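Local coordinates for protein arginine N-methyltransferase SFM1 (Saccharomyces cerevisiae, PDB 5C74) that uses S-adenosyl-L-methionine to monomethylate a single arginine of the ribosomal protein RPS3, at residues 32-38 against 55-61. Numbering follows the deposited sequence.
Sequences LILSSLP and LRWTTKD
Leu34 pairs in parallel with Trp57, its N donating to Arg56 O (2.9 Å, nearly straight at 174°) and its O accepting from Thr58 N in a more bent bond. One step earlier the strands part, and a water bridges Leu32 O to Arg56 N. Beyond Ser35 the chain turns: Ser36 N bonds to Lys60 O (2.8 Å) from above the carbonyl plane, and Leu37 N reaches Thr58 O. On the face carrying Leu34 and Trp57, the two CB atoms lie 4.0 Å apart. Leu34 CD1 meets Leu55 CD2 at 3.7 Å, the side chains crossing at about a right angle; Leu55 CD1 also touches Leu32 CD2, and helix 14-27 covers these leucines through Leu24 and Tyr20. Leu37 CD2 approaches the Trp57 ring obliquely at CE3. Thr58 directs OG1 anti to its backbone N (chi1 177°), where it accepts from Lys60 N at 3.0 Å in an ST turn and also bonds Asp68; its CG2 packs on Leu34 O. A valine here would probably deprive Lys60 N and Asp68 of this shared partner, letting the turn after the strand shift. Arg56 runs extended to a salt bridge with Asp71. Strands 32-35 and 56-57, joined through helix 48-52, form a beta-alpha-beta unit at the edge of the parallel sheet of this SPOUT-family methyltransferase.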
ATOM      1  N   LEU A  32      -8.858   7.643  16.073  1.00 19.31           N
ATOM      2  CA  LEU A  32      -8.796   7.355  14.639  1.00 13.74           C
ATOM      3  C   LEU A  32      -9.454   5.998  14.384  1.00 14.30           C
ATOM      4  O   LEU A  32      -9.154   5.019  15.071  1.00 14.43           O
ATOM      5  CB  LEU A  32      -7.351   7.324  14.127  1.00 16.30           C
ATOM      6  CG  LEU A  32      -7.168   6.826  12.680  1.00 15.31           C
ATOM      7  CD1 LEU A  32      -7.782   7.811  11.653  1.00 13.46           C
ATOM      8  CD2 LEU A  32      -5.702   6.568  12.362  1.00 17.73           C
ATOM      9  N   ILE A  33     -10.337   5.929  13.396  1.00 14.09           N
ATOM     10  CA  ILE A  33     -10.877   4.632  12.973  1.00 13.83           C
ATOM     11  C   ILE A  33     -10.777   4.489  11.461  1.00 12.74           C
ATOM     12  O   ILE A  33     -11.164   5.399  10.722  1.00 11.50           O
ATOM     13  CB  ILE A  33     -12.359   4.446  13.387  1.00 12.20           C
ATOM     14  CG1 ILE A  33     -12.568   4.770  14.869  1.00 20.62           C
ATOM     15  CG2 ILE A  33     -12.823   3.007  13.074  1.00 13.08           C
ATOM     16  CD1 ILE A  33     -12.984   6.218  15.134  1.00 22.66           C
ATOM     17  N   LEU A  34     -10.249   3.357  10.994  1.00 12.46           N
ATOM     18  CA  LEU A  34     -10.280   3.046   9.569  1.00 13.90           C
ATOM     19  C   LEU A  34     -11.542   2.250   9.307  1.00 12.37           C
ATOM     20  O   LEU A  34     -11.830   1.310  10.033  1.00 14.19           O
ATOM     21  CB  LEU A  34      -9.063   2.215   9.134  1.00 14.24           C
ATOM     22  CG  LEU A  34      -7.646   2.746   9.317  1.00 16.81           C
ATOM     23  CD1 LEU A  34      -6.686   1.818   8.548  1.00 12.61           C
ATOM     24  CD2 LEU A  34      -7.528   4.189   8.823  1.00 15.59           C
ATOM     25  N   SER A  35     -12.296   2.619   8.281  1.00 11.57           N
ATOM     26  CA  SER A  35     -13.545   1.929   7.996  1.00 11.52           C
ATOM     27  C   SER A  35     -13.607   1.468   6.545  1.00 11.05           C
ATOM     28  O   SER A  35     -12.811   1.895   5.713  1.00 14.37           O
ATOM     29  CB  SER A  35     -14.742   2.841   8.301  1.00 13.20           C
ATOM     30  OG  SER A  35     -14.746   3.945   7.413  1.00 16.91           O
ATOM     31  N   SER A  36     -14.583   0.614   6.263  1.00 13.40           N
ATOM     32  CA  SER A  36     -14.812   0.044   4.936  1.00 14.33           C
ATOM     33  C   SER A  36     -13.576  -0.639   4.347  1.00 13.84           C
ATOM     34  O   SER A  36     -13.402  -0.639   3.128  1.00 13.98           O
ATOM     35  CB  SER A  36     -15.329   1.118   3.963  1.00 15.70           C
ATOM     36  OG  SER A  36     -16.609   1.588   4.391  1.00 17.07           O
ATOM     37  N   LEU A  37     -12.759  -1.261   5.198  1.00 13.64           N
ATOM     38  CA  LEU A  37     -11.696  -2.144   4.696  1.00 12.02           C
ATOM     39  C   LEU A  37     -12.303  -3.261   3.858  1.00 16.74           C
ATOM     40  O   LEU A  37     -13.452  -3.662   4.094  1.00 14.05           O
ATOM     41  CB  LEU A  37     -10.876  -2.738   5.847  1.00 13.27           C
ATOM     42  CG  LEU A  37      -9.696  -1.806   6.176  1.00 18.59           C
ATOM     43  CD1 LEU A  37     -10.164  -0.596   6.995  1.00 17.17           C
ATOM     44  CD2 LEU A  37      -8.577  -2.524   6.878  1.00 29.03           C
ATOM     45  N   PRO A  38     -11.535  -3.777   2.882  1.00 12.37           N
ATOM     46  CA  PRO A  38     -12.005  -4.901   2.065  1.00 16.44           C
ATOM     47  C   PRO A  38     -12.501  -6.054   2.927  1.00 12.80           C
ATOM     48  O   PRO A  38     -11.974  -6.326   4.018  1.00 13.86           O
ATOM     49  CB  PRO A  38     -10.762  -5.297   1.257  1.00 17.88           C
ATOM     50  CG  PRO A  38      -9.973  -4.008   1.156  1.00 16.15           C
ATOM     51  CD  PRO A  38     -10.171  -3.356   2.510  1.00 14.20           C
ATOM     52  N   LEU A  55      -4.017   0.629  16.255  1.00 18.69           N
ATOM     53  CA  LEU A  55      -4.924   1.003  15.171  1.00 15.35           C
ATOM     54  C   LEU A  55      -6.282   0.305  15.260  1.00 16.77           C
ATOM     55  O   LEU A  55      -6.352  -0.918  15.313  1.00 18.82           O
ATOM     56  CB  LEU A  55      -4.291   0.680  13.812  1.00 16.42           C
ATOM     57  CG  LEU A  55      -5.193   1.036  12.626  1.00 20.14           C
ATOM     58  CD1 LEU A  55      -5.292   2.559  12.455  1.00 18.36           C
ATOM     59  CD2 LEU A  55      -4.704   0.358  11.353  1.00 21.34           C
ATOM     60  N   ARG A  56      -7.350   1.090  15.259  1.00 13.18           N
ATOM     61  CA  ARG A  56      -8.710   0.556  15.143  1.00 14.45           C
ATOM     62  C   ARG A  56      -9.184   0.540  13.703  1.00 13.94           C
ATOM     63  O   ARG A  56      -9.117   1.556  13.006  1.00 15.85           O
ATOM     64  CB  ARG A  56      -9.686   1.394  15.976  1.00 20.51           C
ATOM     65  CG  ARG A  56      -9.357   1.404  17.440  1.00 27.54           C
ATOM     66  CD  ARG A  56     -10.255   2.368  18.199  1.00 29.00           C
ATOM     67  NE  ARG A  56     -10.162   2.117  19.632  1.00 28.72           N
ATOM     68  CZ  ARG A  56     -11.022   2.575  20.537  1.00 36.18           C
ATOM     69  NH1 ARG A  56     -12.047   3.323  20.162  1.00 30.10           N
ATOM     70  NH2 ARG A  56     -10.855   2.283  21.821  1.00 32.88           N
ATOM     71  N   TRP A  57      -9.700  -0.607  13.263  1.00 12.04           N
ATOM     72  CA  TRP A  57     -10.152  -0.743  11.886  1.00 14.14           C
ATOM     73  C   TRP A  57     -11.381  -1.631  11.821  1.00 13.15           C
ATOM     74  O   TRP A  57     -11.593  -2.478  12.690  1.00 15.29           O
ATOM     75  CB  TRP A  57      -9.039  -1.335  11.017  1.00 15.36           C
ATOM     76  CG  TRP A  57      -8.597  -2.657  11.524  1.00 17.00           C
ATOM     77  CD1 TRP A  57      -7.704  -2.899  12.524  1.00 20.79           C
ATOM     78  CD2 TRP A  57      -9.062  -3.938  11.081  1.00 19.86           C
ATOM     79  NE1 TRP A  57      -7.580  -4.252  12.735  1.00 19.27           N
ATOM     80  CE2 TRP A  57      -8.399  -4.913  11.856  1.00 18.05           C
ATOM     81  CE3 TRP A  57      -9.976  -4.353  10.109  1.00 16.82           C
ATOM     82  CZ2 TRP A  57      -8.607  -6.282  11.677  1.00 23.05           C
ATOM     83  CZ3 TRP A  57     -10.189  -5.727   9.939  1.00 19.14           C
ATOM     84  CH2 TRP A  57      -9.506  -6.666  10.721  1.00 23.10           C
ATOM     85  N   THR A  58     -12.178  -1.469  10.772  1.00 11.84           N
ATOM     86  CA  THR A  58     -13.305  -2.372  10.561  1.00 13.99           C
ATOM     87  C   THR A  58     -13.625  -2.476   9.084  1.00 15.18           C
ATOM     88  O   THR A  58     -13.335  -1.555   8.314  1.00 12.59           O
ATOM     89  CB  THR A  58     -14.548  -1.908  11.335  1.00 15.63           C
ATOM     90  OG1 THR A  58     -15.644  -2.775  11.044  1.00 16.75           O
ATOM     91  CG2 THR A  58     -14.921  -0.483  10.944  1.00 14.31           C
ATOM     92  N   THR A  59     -14.194  -3.610   8.676  1.00 12.22           N
ATOM     93  CA  THR A  59     -14.663  -3.724   7.295  1.00 11.98           C
ATOM     94  C   THR A  59     -16.033  -3.058   7.151  1.00 15.32           C
ATOM     95  O   THR A  59     -16.477  -2.767   6.044  1.00 14.85           O
ATOM     96  CB  THR A  59     -14.765  -5.177   6.834  1.00 13.21           C
ATOM     97  OG1 THR A  59     -15.723  -5.863   7.647  1.00 15.59           O
ATOM     98  CG2 THR A  59     -13.412  -5.874   6.994  1.00 14.52           C
ATOM     99  N   LYS A  60     -16.705  -2.811   8.273  1.00 14.63           N
ATOM    100  CA  LYS A  60     -17.993  -2.109   8.220  1.00 16.56           C
ATOM    101  C   LYS A  60     -17.803  -0.652   7.802  1.00 15.50           C
ATOM    102  O   LYS A  60     -16.716  -0.104   7.965  1.00 14.81           O
ATOM    103  CB  LYS A  60     -18.690  -2.153   9.581  1.00 14.58           C
ATOM    104  CG  LYS A  60     -18.997  -3.561  10.087  1.00 15.25           C
ATOM    105  CD  LYS A  60     -19.810  -3.491  11.369  1.00 20.13           C
ATOM    106  CE  LYS A  60     -20.039  -4.878  11.957  1.00 25.29           C
ATOM    107  NZ  LYS A  60     -18.767  -5.586  12.328  1.00 21.87           N
ATOM    108  N   ASP A  61     -18.851  -0.000   7.307  1.00 12.67           N
ATOM    109  CA  ASP A  61     -18.694   1.414   6.990  1.00 15.69           C
ATOM    110  C   ASP A  61     -18.843   2.244   8.261  1.00 16.71           C
ATOM    111  O   ASP A  61     -18.991   1.697   9.363  1.00 15.88           O
ATOM    112  CB  ASP A  61     -19.677   1.869   5.895  1.00 15.82           C
ATOM    113  CG  ASP A  61     -21.142   1.912   6.347  1.00 22.95           C
ATOM    114  OD1 ASP A  61     -21.455   1.872   7.559  1.00 19.75           O
ATOM    115  OD2 ASP A  61     -22.001   2.014   5.448  1.00 23.24           O
TER
HETATM  116  O   HOH W   1      -6.882   3.730  15.874  1.00 17.61           O